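Local coordinates for protein PAN2-PAN3 deadenylation complex catalytic subunit pan2 (Neurospora crassa, PDB 4CZX) that probably shortens mRNA poly(A) tails as the catalytic subunit of the PAN deadenylation complex, and is represented here by its N-terminal WD40 domain, at residues 8-14 and 311-317; 162-166 and 231-235; 242-248 and 261-267; 247-251 and 290-294. One frame throughout, in Å; residues are numbered along the deposited sequence.

In the fold
The chain is a seven-bladed beta-propeller, and the four contacts sample how its blades are closed and joined. Contact 1 adds the N-terminal strand to the last blade and so closes the ring. Contact 4 packs the first strand of the preceding blade against strand 290-295 of that last blade; its centre lies about 15 Å from that of contact 1. Contact 3, about 8 Å from contact 4 between centres, shares Ala247 and His248 with it and receives the chain as it enters the sixth blade. Contact 2 joins the fourth and fifth blades, its centre about 32 Å from that of contact 1. The catalytic exonuclease domain with its two metal cations is not part of this fragment.

Contact 1 of 4, residues 8-14 and 311-317; sequences DWTQLGC and TYVWGSP
Trp9 and Trp314 meet as a slid pair: their planes differ by 26°, and the centroids of the Trp9 five-membered and Trp314 six-membered rings are 4.7 Å apart, so overlap is slight. Trp314 CB instead covers a face of Trp9, 3.8 Å from the centroid of its six-membered ring, a CH-pi contact. Gln11 CB makes another, 3.7 Å from the centroid of the Trp314 six-membered ring. With CG anti to the backbone N (chi1 -179°) and an extended chain, Gln11 then carries its amide on to Tyr312, where OE1 sits in the ring plane at the edge, 3.5 Å from CD2. Beside these groups, Leu12 CD1 rests 3.6 Å from Gly315 N.

An antiparallel backbone pairing brings these side chains together. Thr10 and Gly315 form a hydrogen-bonded pair; further on, Val313 O accepts from Leu12 N at 2.8 Å and weakly from Gly13 N at 3.4 Å, the signature of a classic beta bulge. Outside the pair, Trp9 NE1 bonds to Tyr283 O and Tyr312 OH to Gln287 N. Strand 10-16 is the outermost strand of the blade, hydrogen-bonded to 310-315 and followed inward by 302-306 and 290-295: the Velcro closure of a beta-propeller.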
loop_
_atom_site.group_PDB
_atom_site.type_symbol
_atom_site.label_atom_id
_atom_site.label_comp_id
_atom_site.label_asym_id
_atom_site.label_seq_id
_atom_site.Cartn_x
_atom_site.Cartn_y
_atom_site.Cartn_z
ATOM N N ASP A 8 17.554 29.748 -39.008
ATOM C CA ASP A 8 17.199 30.580 -37.855
ATOM C C ASP A 8 16.044 30.006 -37.063
ATOM O O ASP A 8 15.723 30.502 -35.984
ATOM C CB ASP A 8 16.822 31.992 -38.291
ATOM C CG ASP A 8 17.977 32.736 -38.911
ATOM O OD1 ASP A 8 19.126 32.516 -38.474
ATOM O OD2 ASP A 8 17.729 33.530 -39.841
ATOM N N TRP A 9 15.419 28.970 -37.609
ATOM C CA TRP A 9 14.178 28.452 -37.054
ATOM C C TRP A 9 14.042 26.951 -37.282
ATOM O O TRP A 9 13.887 26.495 -38.414
ATOM C CB TRP A 9 12.989 29.187 -37.671
ATOM C CG TRP A 9 11.672 28.820 -37.077
ATOM C CD1 TRP A 9 10.686 28.077 -37.659
ATOM C CD2 TRP A 9 11.189 29.187 -35.780
ATOM N NE1 TRP A 9 9.616 27.960 -36.803
ATOM C CE2 TRP A 9 9.901 28.631 -35.641
ATOM C CE3 TRP A 9 11.722 29.930 -34.719
ATOM C CZ2 TRP A 9 9.137 28.793 -34.485
ATOM C CZ3 TRP A 9 10.960 30.094 -33.572
ATOM C CH2 TRP A 9 9.679 29.527 -33.466
ATOM N N THR A 10 14.109 26.186 -36.200
ATOM C CA THR A 10 13.947 24.744 -36.294
ATOM C C THR A 10 13.451 24.181 -34.965
ATOM O O THR A 10 13.517 24.856 -33.932
ATOM C CB THR A 10 15.267 24.055 -36.713
ATOM O OG1 THR A 10 15.003 22.700 -37.097
ATOM C CG2 THR A 10 16.280 24.079 -35.578
ATOM N N GLN A 11 12.917 22.962 -34.999
ATOM C CA GLN A 11 12.478 22.298 -33.780
ATOM C C GLN A 11 13.685 21.753 -33.034
ATOM O O GLN A 11 14.431 20.932 -33.563
ATOM C CB GLN A 11 11.488 21.172 -34.084
ATOM C CG GLN A 11 10.989 20.472 -32.840
ATOM C CD GLN A 11 9.892 19.465 -33.133
ATOM O OE1 GLN A 11 9.913 18.344 -32.627
ATOM N NE2 GLN A 11 8.925 19.865 -33.948
ATOM N N LEU A 12 13.864 22.214 -31.801
ATOM C CA LEU A 12 15.073 21.931 -31.041
ATOM C C LEU A 12 14.893 20.777 -30.056
ATOM O O LEU A 12 15.856 20.086 -29.708
ATOM C CB LEU A 12 15.519 23.191 -30.296
ATOM C CG LEU A 12 15.895 24.361 -31.210
ATOM C CD1 LEU A 12 16.053 25.633 -30.405
ATOM C CD2 LEU A 12 17.173 24.041 -31.978
ATOM N N GLY A 13 13.660 20.573 -29.609
ATOM C CA GLY A 13 13.373 19.526 -28.649
ATOM C C GLY A 13 11.887 19.296 -28.491
ATOM O O GLY A 13 11.068 20.119 -28.885
ATOM N N CYS A 14 11.541 18.162 -27.898
ATOM C CA CYS A 14 10.148 17.807 -27.683
ATOM C C CYS A 14 10.039 16.821 -26.534
ATOM O O CYS A 14 10.940 16.008 -26.320
ATOM C CB CYS A 14 9.539 17.212 -28.957
ATOM S SG CYS A 14 7.851 16.588 -28.759
ATOM N N THR A 311 5.064 18.949 -25.761
ATOM C CA THR A 311 5.600 20.299 -25.652
ATOM C C THR A 311 6.870 20.389 -26.484
ATOM O O THR A 311 7.760 19.544 -26.360
ATOM C CB THR A 311 5.897 20.697 -24.205
ATOM O OG1 THR A 311 4.665 20.786 -23.482
ATOM C CG2 THR A 311 6.596 22.057 -24.153
ATOM N N TYR A 312 6.925 21.410 -27.341
ATOM C CA TYR A 312 8.012 21.608 -28.287
ATOM C C TYR A 312 8.797 22.856 -27.940
ATOM O O TYR A 312 8.231 23.833 -27.455
ATOM C CB TYR A 312 7.492 21.762 -29.717
ATOM C CG TYR A 312 6.580 20.669 -30.208
ATOM C CD1 TYR A 312 5.218 20.707 -29.950
ATOM C CD2 TYR A 312 7.073 19.618 -30.964
ATOM C CE1 TYR A 312 4.372 19.718 -30.413
ATOM C CE2 TYR A 312 6.237 18.623 -31.436
ATOM C CZ TYR A 312 4.886 18.677 -31.154
ATOM O OH TYR A 312 4.048 17.685 -31.610
ATOM N N VAL A 313 10.098 22.830 -28.202
ATOM C CA VAL A 313 10.894 24.051 -28.162
ATOM C C VAL A 313 11.421 24.324 -29.556
ATOM O O VAL A 313 12.008 23.447 -30.188
ATOM C CB VAL A 313 12.060 23.958 -27.163
ATOM C CG1 VAL A 313 13.063 25.102 -27.386
ATOM C CG2 VAL A 313 11.532 23.997 -25.748
ATOM N N TRP A 314 11.184 25.544 -30.033
ATOM C CA TRP A 314 11.653 25.984 -31.336
ATOM C C TRP A 314 12.592 27.168 -31.168
ATOM O O TRP A 314 12.533 27.887 -30.167
ATOM C CB TRP A 314 10.482 26.370 -32.246
ATOM C CG TRP A 314 9.722 25.201 -32.827
ATOM C CD1 TRP A 314 8.856 24.375 -32.172
ATOM C CD2 TRP A 314 9.757 24.749 -34.187
ATOM N NE1 TRP A 314 8.353 23.431 -33.040
ATOM C CE2 TRP A 314 8.893 23.640 -34.282
ATOM C CE3 TRP A 314 10.436 25.175 -35.334
ATOM C CZ2 TRP A 314 8.692 22.950 -35.479
ATOM C CZ3 TRP A 314 10.239 24.488 -36.520
ATOM C CH2 TRP A 314 9.374 23.388 -36.583
ATOM N N GLY A 315 13.453 27.367 -32.158
ATOM C CA GLY A 315 14.417 28.452 -32.122
ATOM C C GLY A 315 15.515 28.225 -33.137
ATOM O O GLY A 315 15.396 27.361 -34.008
ATOM N N SER A 316 16.583 29.009 -33.029
ATOM C CA SER A 316 17.721 28.880 -33.928
ATOM C C SER A 316 18.589 27.661 -33.612
ATOM O O SER A 316 18.801 27.323 -32.447
ATOM C CB SER A 316 18.577 30.143 -33.868
ATOM O OG SER A 316 19.810 29.934 -34.526
ATOM N N PRO A 317 19.096 26.993 -34.658
ATOM C CA PRO A 317 20.042 25.884 -34.491
ATOM C C PRO A 317 21.350 26.348 -33.861
ATOM O O PRO A 317 22.128 25.527 -33.378
ATOM C CB PRO A 317 20.280 25.395 -35.925
ATOM C CG PRO A 317 19.145 25.928 -36.722
ATOM C CD PRO A 317 18.739 27.211 -36.070
HETATM O O HOH W 1 19.967 31.961 -36.163
#

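Contact 2 of 4, residues 162-166 and 231-235; sequences SRYIC and LKNMS
Leu231 and Tyr164 join two neighbouring blades of the beta-propeller, at the turn between strands 156-161 and 165-169 of one and the turn between strands 225-230 and 235-241 of the next. The second turn carries a G1 beta bulge, Met234 and Ser235 both facing Asp230. No direct hydrogen bond crosses; side chains and waters make the contact.

The apolar part centres on Leu231, whose two methyls diverge. Leu231 CD2 reaches the edge of the Tyr164 ring, 3.7 Å from Tyr164 CD2, while CD1 turns to Ser162 OG (3.3 Å), a hydroxyl hydrogen-bonded to Thr200 OG1, and to Cys166 SG. Met234 adds a Met-aromatic contact: its SD lies 3.7 Å from Tyr164 CE2 and comes at the ring obliquely, 53° off the normal. CG anti to the carbonyl carbon (chi1 -66°) and a bend at chi2 (-67°) bring SD round to the ring. Ile176 of strand 173-177 touches both Tyr164 and Met234.

The charged part pairs Arg163 with Lys232, whose side chain starts over a guanidinium face, Arg163 NH2 being 3.9 Å from Lys232 CB. Arg163 is held by Asp203 through a salt bridge from NH2 and by Asn202 O through NE, and the acid probably offsets the nearby lysine charge, NH2 to Lys232 NZ being 5.0 Å.

Two waters supply the polar links. One accepts from Arg163 NH1 at 3.0 Å and weakly from Lys232 NZ. The other, in the plane of the Tyr164 ring, lies 2.6 Å from Tyr164 OH and donates to Leu231 O at 3.0 Å.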
loop_
_atom_site.group_PDB
_atom_site.type_symbol
_atom_site.label_atom_id
_atom_site.label_comp_id
_atom_site.label_asym_id
_atom_site.label_seq_id
_atom_site.Cartn_x
_atom_site.Cartn_y
_atom_site.Cartn_z
ATOM N N SER A 162 3.751 44.594 -14.635
ATOM C CA SER A 162 4.787 45.251 -15.423
ATOM C C SER A 162 4.983 46.629 -14.832
ATOM O O SER A 162 5.672 46.783 -13.823
ATOM C CB SER A 162 4.415 45.331 -16.908
ATOM O OG SER A 162 3.101 45.845 -17.099
ATOM N N ARG A 163 4.368 47.626 -15.461
ATOM C CA ARG A 163 4.296 48.976 -14.908
ATOM C C ARG A 163 3.188 49.014 -13.854
ATOM O O ARG A 163 3.300 49.688 -12.832
ATOM C CB ARG A 163 4.028 49.999 -16.018
ATOM C CG ARG A 163 4.114 51.447 -15.556
ATOM C CD ARG A 163 3.720 52.437 -16.659
ATOM N NE ARG A 163 4.515 52.290 -17.877
ATOM C CZ ARG A 163 5.475 53.129 -18.254
ATOM N NH1 ARG A 163 5.771 54.183 -17.502
ATOM N NH2 ARG A 163 6.140 52.914 -19.383
ATOM N N TYR A 164 2.118 48.278 -14.143
ATOM C CA TYR A 164 0.957 48.128 -13.269
ATOM C C TYR A 164 0.608 46.657 -13.246
ATOM O O TYR A 164 1.149 45.881 -14.033
ATOM C CB TYR A 164 -0.253 48.933 -13.771
ATOM C CG TYR A 164 0.025 50.393 -14.047
ATOM C CD1 TYR A 164 0.259 51.285 -13.008
ATOM C CD2 TYR A 164 0.059 50.875 -15.344
ATOM C CE1 TYR A 164 0.523 52.618 -13.255
ATOM C CE2 TYR A 164 0.317 52.208 -15.607
ATOM C CZ TYR A 164 0.545 53.076 -14.558
ATOM O OH TYR A 164 0.804 54.400 -14.810
ATOM N N ILE A 165 -0.311 46.270 -12.371
ATOM C CA ILE A 165 -0.824 44.911 -12.395
ATOM C C ILE A 165 -1.925 44.844 -13.445
ATOM O O ILE A 165 -2.960 45.483 -13.303
ATOM C CB ILE A 165 -1.367 44.468 -11.019
ATOM C CG1 ILE A 165 -0.222 44.389 -10.004
ATOM C CG2 ILE A 165 -2.073 43.118 -11.119
ATOM C CD1 ILE A 165 -0.691 44.164 -8.578
ATOM N N CYS A 166 -1.680 44.085 -14.507
ATOM C CA CYS A 166 -2.666 43.949 -15.565
ATOM C C CYS A 166 -3.486 42.706 -15.302
ATOM O O CYS A 166 -2.969 41.583 -15.227
ATOM C CB CYS A 166 -2.006 43.903 -16.938
ATOM S SG CYS A 166 -1.000 45.369 -17.282
ATOM N N LEU A 231 0.464 51.239 -22.292
ATOM C CA LEU A 231 0.554 51.361 -20.837
ATOM C C LEU A 231 1.203 52.672 -20.412
ATOM O O LEU A 231 0.947 53.178 -19.318
ATOM C CB LEU A 231 1.339 50.186 -20.235
ATOM C CG LEU A 231 0.544 49.083 -19.539
ATOM C CD1 LEU A 231 1.442 48.271 -18.614
ATOM C CD2 LEU A 231 -0.671 49.639 -18.788
ATOM N N LYS A 232 2.046 53.216 -21.284
ATOM C CA LYS A 232 2.757 54.448 -20.996
ATOM C C LYS A 232 1.780 55.619 -20.951
ATOM O O LYS A 232 1.771 56.402 -20.003
ATOM C CB LYS A 232 3.849 54.683 -22.044
ATOM C CG LYS A 232 4.840 55.791 -21.711
ATOM C CD LYS A 232 5.760 56.060 -22.897
ATOM C CE LYS A 232 6.594 57.318 -22.696
ATOM N NZ LYS A 232 7.517 57.197 -21.532
ATOM N N ASN A 233 0.938 55.714 -21.972
ATOM C CA ASN A 233 -0.010 56.813 -22.074
ATOM C C ASN A 233 -1.451 56.413 -21.752
ATOM O O ASN A 233 -2.374 57.202 -21.954
ATOM C CB ASN A 233 0.069 57.425 -23.477
ATOM C CG ASN A 233 1.497 57.766 -23.881
ATOM O OD1 ASN A 233 2.068 58.751 -23.412
ATOM N ND2 ASN A 233 2.083 56.946 -24.749
ATOM N N MET A 234 -1.627 55.183 -21.263
ATOM C CA MET A 234 -2.924 54.660 -20.807
ATOM C C MET A 234 -4.074 54.824 -21.797
ATOM O O MET A 234 -5.123 55.362 -21.447
ATOM C CB MET A 234 -3.318 55.309 -19.478
ATOM C CG MET A 234 -2.395 54.948 -18.321
ATOM S SD MET A 234 -2.498 53.202 -17.876
ATOM C CE MET A 234 -3.930 53.205 -16.805
ATOM N N SER A 235 -3.887 54.344 -23.022
ATOM C CA SER A 235 -4.954 54.370 -24.017
ATOM C C SER A 235 -4.844 53.175 -24.956
ATOM O O SER A 235 -3.770 52.597 -25.118
ATOM C CB SER A 235 -4.930 55.683 -24.819
ATOM O OG SER A 235 -3.811 55.733 -25.688
HETATM O O HOH W 2 7.753 56.318 -18.400
HETATM O O HOH W 3 1.114 55.237 -17.203
#

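Contact 3 of 4, residues 242-248 and 261-267; sequences FAPLAAH and VVNQAGQ
Val262 O accepts from both Ala247 N (3.0 Å) and His248 N (3.1 Å), while Val262 N returns a bond to His248 O: an antiparallel pairing with a classic beta bulge. Here the chain leaving one propeller blade swings into the next, becoming strand 248-251 alongside strand 258-262.

The Phe242 ring is sandwiched. Val261 CG1 sits 3.4 Å from its centroid and only 4° off the normal, a nearly axial CH-pi contact; Pro244 CD covers the opposite face, and Gln267 O lies at the edge in the ring plane. Phe242 leaves its backbone with chi1 at -167°, CG opposite N, which brings the ring against Val261 CG1.

Asn263 ties two turns together. Its ND2 donates to Pro244 O at 3.1 Å, a fairly straight bond (165° at the hydrogen) with the acceptor in the Asn263 amide plane, though the donor is tilted from the Pro244 carbonyl plane. Its OD1 accepts from Gln267 N at 2.9 Å, so the amide's rotation is fixed. Pro244 CG lies over the Gln267 amide, 3.4 Å from OE1, which is bonded to His269 NE2. A water spans the segments, donating to Leu245 O at 2.7 Å and accepting from Gln264 N at 3.0 Å.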
loop_
_atom_site.group_PDB
_atom_site.type_symbol
_atom_site.label_atom_id
_atom_site.label_comp_id
_atom_site.label_asym_id
_atom_site.label_seq_id
_atom_site.Cartn_x
_atom_site.Cartn_y
_atom_site.Cartn_z
ATOM N N PHE A 242 -4.471 39.485 -37.355
ATOM C CA PHE A 242 -3.914 38.146 -37.325
ATOM C C PHE A 242 -4.955 37.152 -37.842
ATOM O O PHE A 242 -5.641 36.483 -37.060
ATOM C CB PHE A 242 -3.463 37.794 -35.903
ATOM C CG PHE A 242 -2.613 36.564 -35.822
ATOM C CD1 PHE A 242 -1.292 36.587 -36.235
ATOM C CD2 PHE A 242 -3.135 35.382 -35.333
ATOM C CE1 PHE A 242 -0.503 35.447 -36.145
ATOM C CE2 PHE A 242 -2.350 34.239 -35.238
ATOM C CZ PHE A 242 -1.037 34.268 -35.644
ATOM N N ALA A 243 -5.064 37.076 -39.167
ATOM C CA ALA A 243 -6.057 36.239 -39.847
ATOM C C ALA A 243 -6.068 34.763 -39.429
ATOM O O ALA A 243 -7.135 34.147 -39.411
ATOM C CB ALA A 243 -5.867 36.339 -41.360
ATOM N N PRO A 244 -4.899 34.172 -39.099
ATOM C CA PRO A 244 -4.995 32.778 -38.626
ATOM C C PRO A 244 -5.710 32.585 -37.285
ATOM O O PRO A 244 -5.791 31.437 -36.850
ATOM C CB PRO A 244 -3.527 32.352 -38.498
ATOM C CG PRO A 244 -2.800 33.240 -39.472
ATOM C CD PRO A 244 -3.501 34.553 -39.382
ATOM N N LEU A 245 -6.224 33.663 -36.685
ATOM C CA LEU A 245 -6.893 33.669 -35.370
ATOM C C LEU A 245 -5.893 33.576 -34.226
ATOM O O LEU A 245 -5.181 32.584 -34.084
ATOM C CB LEU A 245 -7.918 32.544 -35.237
ATOM C CG LEU A 245 -8.952 32.560 -36.361
ATOM C CD1 LEU A 245 -10.032 31.536 -36.087
ATOM C CD2 LEU A 245 -9.527 33.975 -36.528
ATOM N N ALA A 246 -5.876 34.604 -33.388
ATOM C CA ALA A 246 -4.833 34.735 -32.364
ATOM C C ALA A 246 -5.209 34.036 -31.077
ATOM O O ALA A 246 -6.166 34.428 -30.413
ATOM C CB ALA A 246 -4.544 36.193 -32.098
ATOM N N ALA A 247 -4.428 33.018 -30.723
ATOM C CA ALA A 247 -4.694 32.193 -29.549
ATOM C C ALA A 247 -3.774 32.573 -28.388
ATOM O O ALA A 247 -4.205 32.600 -27.232
ATOM C CB ALA A 247 -4.534 30.723 -29.900
ATOM N N HIS A 248 -2.508 32.850 -28.702
ATOM C CA HIS A 248 -1.528 33.209 -27.676
ATOM C C HIS A 248 -0.617 34.324 -28.142
ATOM O O HIS A 248 -0.423 34.535 -29.352
ATOM C CB HIS A 248 -0.691 31.991 -27.273
ATOM C CG HIS A 248 -1.525 30.813 -26.888
ATOM N ND1 HIS A 248 -2.129 30.701 -25.655
ATOM C CD2 HIS A 248 -1.900 29.725 -27.596
ATOM C CE1 HIS A 248 -2.842 29.589 -25.622
ATOM N NE2 HIS A 248 -2.715 28.978 -26.785
ATOM N N VAL A 261 3.018 36.199 -31.897
ATOM C CA VAL A 261 1.616 35.789 -31.954
ATOM C C VAL A 261 1.450 34.398 -32.547
ATOM O O VAL A 261 2.039 34.085 -33.585
ATOM C CB VAL A 261 0.792 36.783 -32.792
ATOM C CG1 VAL A 261 -0.696 36.462 -32.673
ATOM C CG2 VAL A 261 1.090 38.201 -32.344
ATOM N N VAL A 262 0.625 33.576 -31.903
ATOM C CA VAL A 262 0.539 32.167 -32.239
ATOM C C VAL A 262 -0.914 31.741 -32.441
ATOM O O VAL A 262 -1.780 32.093 -31.642
ATOM C CB VAL A 262 1.168 31.283 -31.126
ATOM C CG1 VAL A 262 1.265 29.839 -31.584
ATOM C CG2 VAL A 262 2.547 31.817 -30.730
ATOM N N ASN A 263 -1.174 30.980 -33.498
ATOM C CA ASN A 263 -2.506 30.413 -33.697
ATOM C C ASN A 263 -2.519 28.938 -33.304
ATOM O O ASN A 263 -1.472 28.351 -33.019
ATOM C CB ASN A 263 -2.976 30.639 -35.149
ATOM C CG ASN A 263 -2.737 29.450 -36.072
ATOM O OD1 ASN A 263 -1.750 28.728 -35.967
ATOM N ND2 ASN A 263 -3.657 29.262 -37.016
ATOM N N GLN A 264 -3.700 28.331 -33.288
ATOM C CA GLN A 264 -3.827 26.981 -32.755
ATOM C C GLN A 264 -3.176 25.913 -33.637
ATOM O O GLN A 264 -2.942 24.792 -33.184
ATOM C CB GLN A 264 -5.309 26.661 -32.530
ATOM C CG GLN A 264 -5.888 27.455 -31.357
ATOM C CD GLN A 264 -7.278 26.988 -30.959
ATOM O OE1 GLN A 264 -8.161 26.851 -31.800
ATOM N NE2 GLN A 264 -7.474 26.747 -29.669
ATOM N N ALA A 265 -2.872 26.261 -34.883
ATOM C CA ALA A 265 -2.171 25.341 -35.776
ATOM C C ALA A 265 -0.650 25.484 -35.668
ATOM O O ALA A 265 0.103 24.841 -36.402
ATOM C CB ALA A 265 -2.620 25.557 -37.211
ATOM N N GLY A 266 -0.200 26.339 -34.761
ATOM C CA GLY A 266 1.229 26.527 -34.555
ATOM C C GLY A 266 1.882 27.514 -35.511
ATOM O O GLY A 266 3.112 27.583 -35.594
ATOM N N GLN A 267 1.067 28.271 -36.241
ATOM C CA GLN A 267 1.591 29.358 -37.059
ATOM C C GLN A 267 1.933 30.541 -36.168
ATOM O O GLN A 267 1.139 30.936 -35.317
ATOM C CB GLN A 267 0.592 29.779 -38.134
ATOM C CG GLN A 267 1.065 30.970 -38.949
ATOM C CD GLN A 267 0.125 31.329 -40.081
ATOM O OE1 GLN A 267 0.274 32.378 -40.711
ATOM N NE2 GLN A 267 -0.849 30.458 -40.349
HETATM O O HOH W 4 -6.110 30.060 -33.538
HETATM O O HOH W 5 -4.924 27.644 -27.771
#

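Contact 4 of 4, residues 247-251 and 290-294; sequences AHVRM and VLHFD
Strands 248-251 and 290-294 run almost parallel, 10° apart, yet their axes come no closer than 7.0 Å and no backbone hydrogen bond crosses; the His248 and Phe293 CA atoms are 6.4 Å apart. The contact is made by side chains. Phe293 points its CB at His248 CB, 3.7 Å away, and its ring meets the aliphatic part of Arg250 obliquely, CE2 lying 3.6 Å from Arg250 CG, with Ile260 and Val262 also packed against it.

These are the first strands of consecutive propeller blades, each the member of its sheet nearest the central axis, and polar groups link them across the seam. Arg250, its chain bent at chi2 (-69°), makes a salt bridge from NE to Asp294 OD1 at 2.9 Å. The acceptor lies in the guanidinium plane but is met on its anti side, 34° out of the carboxylate plane. Arg250 NH1 donates to Val249 O at 3.0 Å and salt-bridges Asp197, while Asp294 OD2 accepts from Phe35 N, so the polar chain continues into the blades beyond on both sides.

His292 CA lies over one face of the His248 ring, whose NE2 is 2.8 Å from a water that donates to Val290 O at 2.7 Å.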
loop_
_atom_site.group_PDB
_atom_site.type_symbol
_atom_site.label_atom_id
_atom_site.label_comp_id
_atom_site.label_asym_id
_atom_site.label_seq_id
_atom_site.Cartn_x
_atom_site.Cartn_y
_atom_site.Cartn_z
ATOM N N ALA A 247 -4.428 33.018 -30.723
ATOM C CA ALA A 247 -4.694 32.193 -29.549
ATOM C C ALA A 247 -3.774 32.573 -28.388
ATOM O O ALA A 247 -4.205 32.600 -27.232
ATOM C CB ALA A 247 -4.534 30.723 -29.900
ATOM N N HIS A 248 -2.508 32.850 -28.702
ATOM C CA HIS A 248 -1.528 33.209 -27.676
ATOM C C HIS A 248 -0.617 34.324 -28.142
ATOM O O HIS A 248 -0.423 34.535 -29.352
ATOM C CB HIS A 248 -0.691 31.991 -27.273
ATOM C CG HIS A 248 -1.525 30.813 -26.888
ATOM N ND1 HIS A 248 -2.129 30.701 -25.655
ATOM C CD2 HIS A 248 -1.900 29.725 -27.596
ATOM C CE1 HIS A 248 -2.842 29.589 -25.622
ATOM N NE2 HIS A 248 -2.715 28.978 -26.785
ATOM N N VAL A 249 -0.067 35.042 -27.166
ATOM C CA VAL A 249 0.808 36.161 -27.443
ATOM C C VAL A 249 1.806 36.357 -26.303
ATOM O O VAL A 249 1.487 36.177 -25.121
ATOM C CB VAL A 249 0.004 37.468 -27.676
ATOM C CG1 VAL A 249 -0.697 37.915 -26.391
ATOM C CG2 VAL A 249 0.891 38.569 -28.245
ATOM N N ARG A 250 3.030 36.690 -26.686
ATOM C CA ARG A 250 4.058 37.089 -25.736
ATOM C C ARG A 250 4.791 38.291 -26.291
ATOM O O ARG A 250 5.076 38.344 -27.488
ATOM C CB ARG A 250 5.058 35.960 -25.474
ATOM C CG ARG A 250 4.515 34.800 -24.655
ATOM C CD ARG A 250 4.259 35.215 -23.216
ATOM N NE ARG A 250 3.808 34.095 -22.382
ATOM C CZ ARG A 250 2.542 33.863 -22.057
ATOM N NH1 ARG A 250 1.563 34.641 -22.522
ATOM N NH2 ARG A 250 2.248 32.836 -21.280
ATOM N N MET A 251 5.106 39.244 -25.418
ATOM C CA MET A 251 6.002 40.337 -25.787
ATOM C C MET A 251 7.408 39.781 -25.919
ATOM O O MET A 251 7.830 38.945 -25.112
ATOM C CB MET A 251 5.982 41.455 -24.745
ATOM C CG MET A 251 4.656 42.185 -24.654
ATOM S SD MET A 251 4.204 42.997 -26.200
ATOM C CE MET A 251 5.526 44.198 -26.418
ATOM N N VAL A 290 -2.540 23.628 -30.631
ATOM C CA VAL A 290 -1.699 24.322 -29.657
ATOM C C VAL A 290 -2.577 24.870 -28.536
ATOM O O VAL A 290 -3.612 25.488 -28.802
ATOM C CB VAL A 290 -0.883 25.472 -30.303
ATOM C CG1 VAL A 290 -0.047 26.180 -29.251
ATOM C CG2 VAL A 290 0.003 24.931 -31.406
ATOM N N LEU A 291 -2.180 24.605 -27.292
ATOM C CA LEU A 291 -2.931 25.041 -26.110
ATOM C C LEU A 291 -2.200 26.065 -25.252
ATOM O O LEU A 291 -2.840 26.859 -24.554
ATOM C CB LEU A 291 -3.269 23.846 -25.219
ATOM C CG LEU A 291 -4.278 22.834 -25.754
ATOM C CD1 LEU A 291 -4.506 21.774 -24.697
ATOM C CD2 LEU A 291 -5.587 23.511 -26.132
ATOM N N HIS A 292 -0.868 26.001 -25.250
ATOM C CA HIS A 292 -0.061 26.924 -24.446
ATOM C C HIS A 292 1.203 27.327 -25.172
ATOM O O HIS A 292 1.708 26.599 -26.027
ATOM C CB HIS A 292 0.311 26.308 -23.079
ATOM C CG HIS A 292 -0.843 25.681 -22.372
ATOM N ND1 HIS A 292 -1.823 26.418 -21.743
ATOM C CD2 HIS A 292 -1.174 24.380 -22.194
ATOM C CE1 HIS A 292 -2.732 25.597 -21.243
ATOM N NE2 HIS A 292 -2.355 24.354 -21.492
ATOM N N PHE A 293 1.713 28.494 -24.795
ATOM C CA PHE A 293 2.863 29.110 -25.441
ATOM C C PHE A 293 3.663 29.941 -24.437
ATOM O O PHE A 293 3.085 30.597 -23.567
ATOM C CB PHE A 293 2.403 29.992 -26.619
ATOM C CG PHE A 293 3.509 30.771 -27.254
ATOM C CD1 PHE A 293 4.499 30.122 -27.976
ATOM C CD2 PHE A 293 3.564 32.153 -27.130
ATOM C CE1 PHE A 293 5.521 30.835 -28.572
ATOM C CE2 PHE A 293 4.592 32.877 -27.724
ATOM C CZ PHE A 293 5.573 32.214 -28.436
ATOM N N ASP A 294 4.987 29.912 -24.541
ATOM C CA ASP A 294 5.806 30.880 -23.815
ATOM C C ASP A 294 7.095 31.164 -24.579
ATOM O O ASP A 294 7.485 30.403 -25.474
ATOM C CB ASP A 294 6.125 30.377 -22.385
ATOM C CG ASP A 294 6.572 31.493 -21.451
ATOM O OD1 ASP A 294 6.276 32.681 -21.743
ATOM O OD2 ASP A 294 7.235 31.187 -20.429
HETATM O O HOH W 5 -4.924 27.644 -27.771
#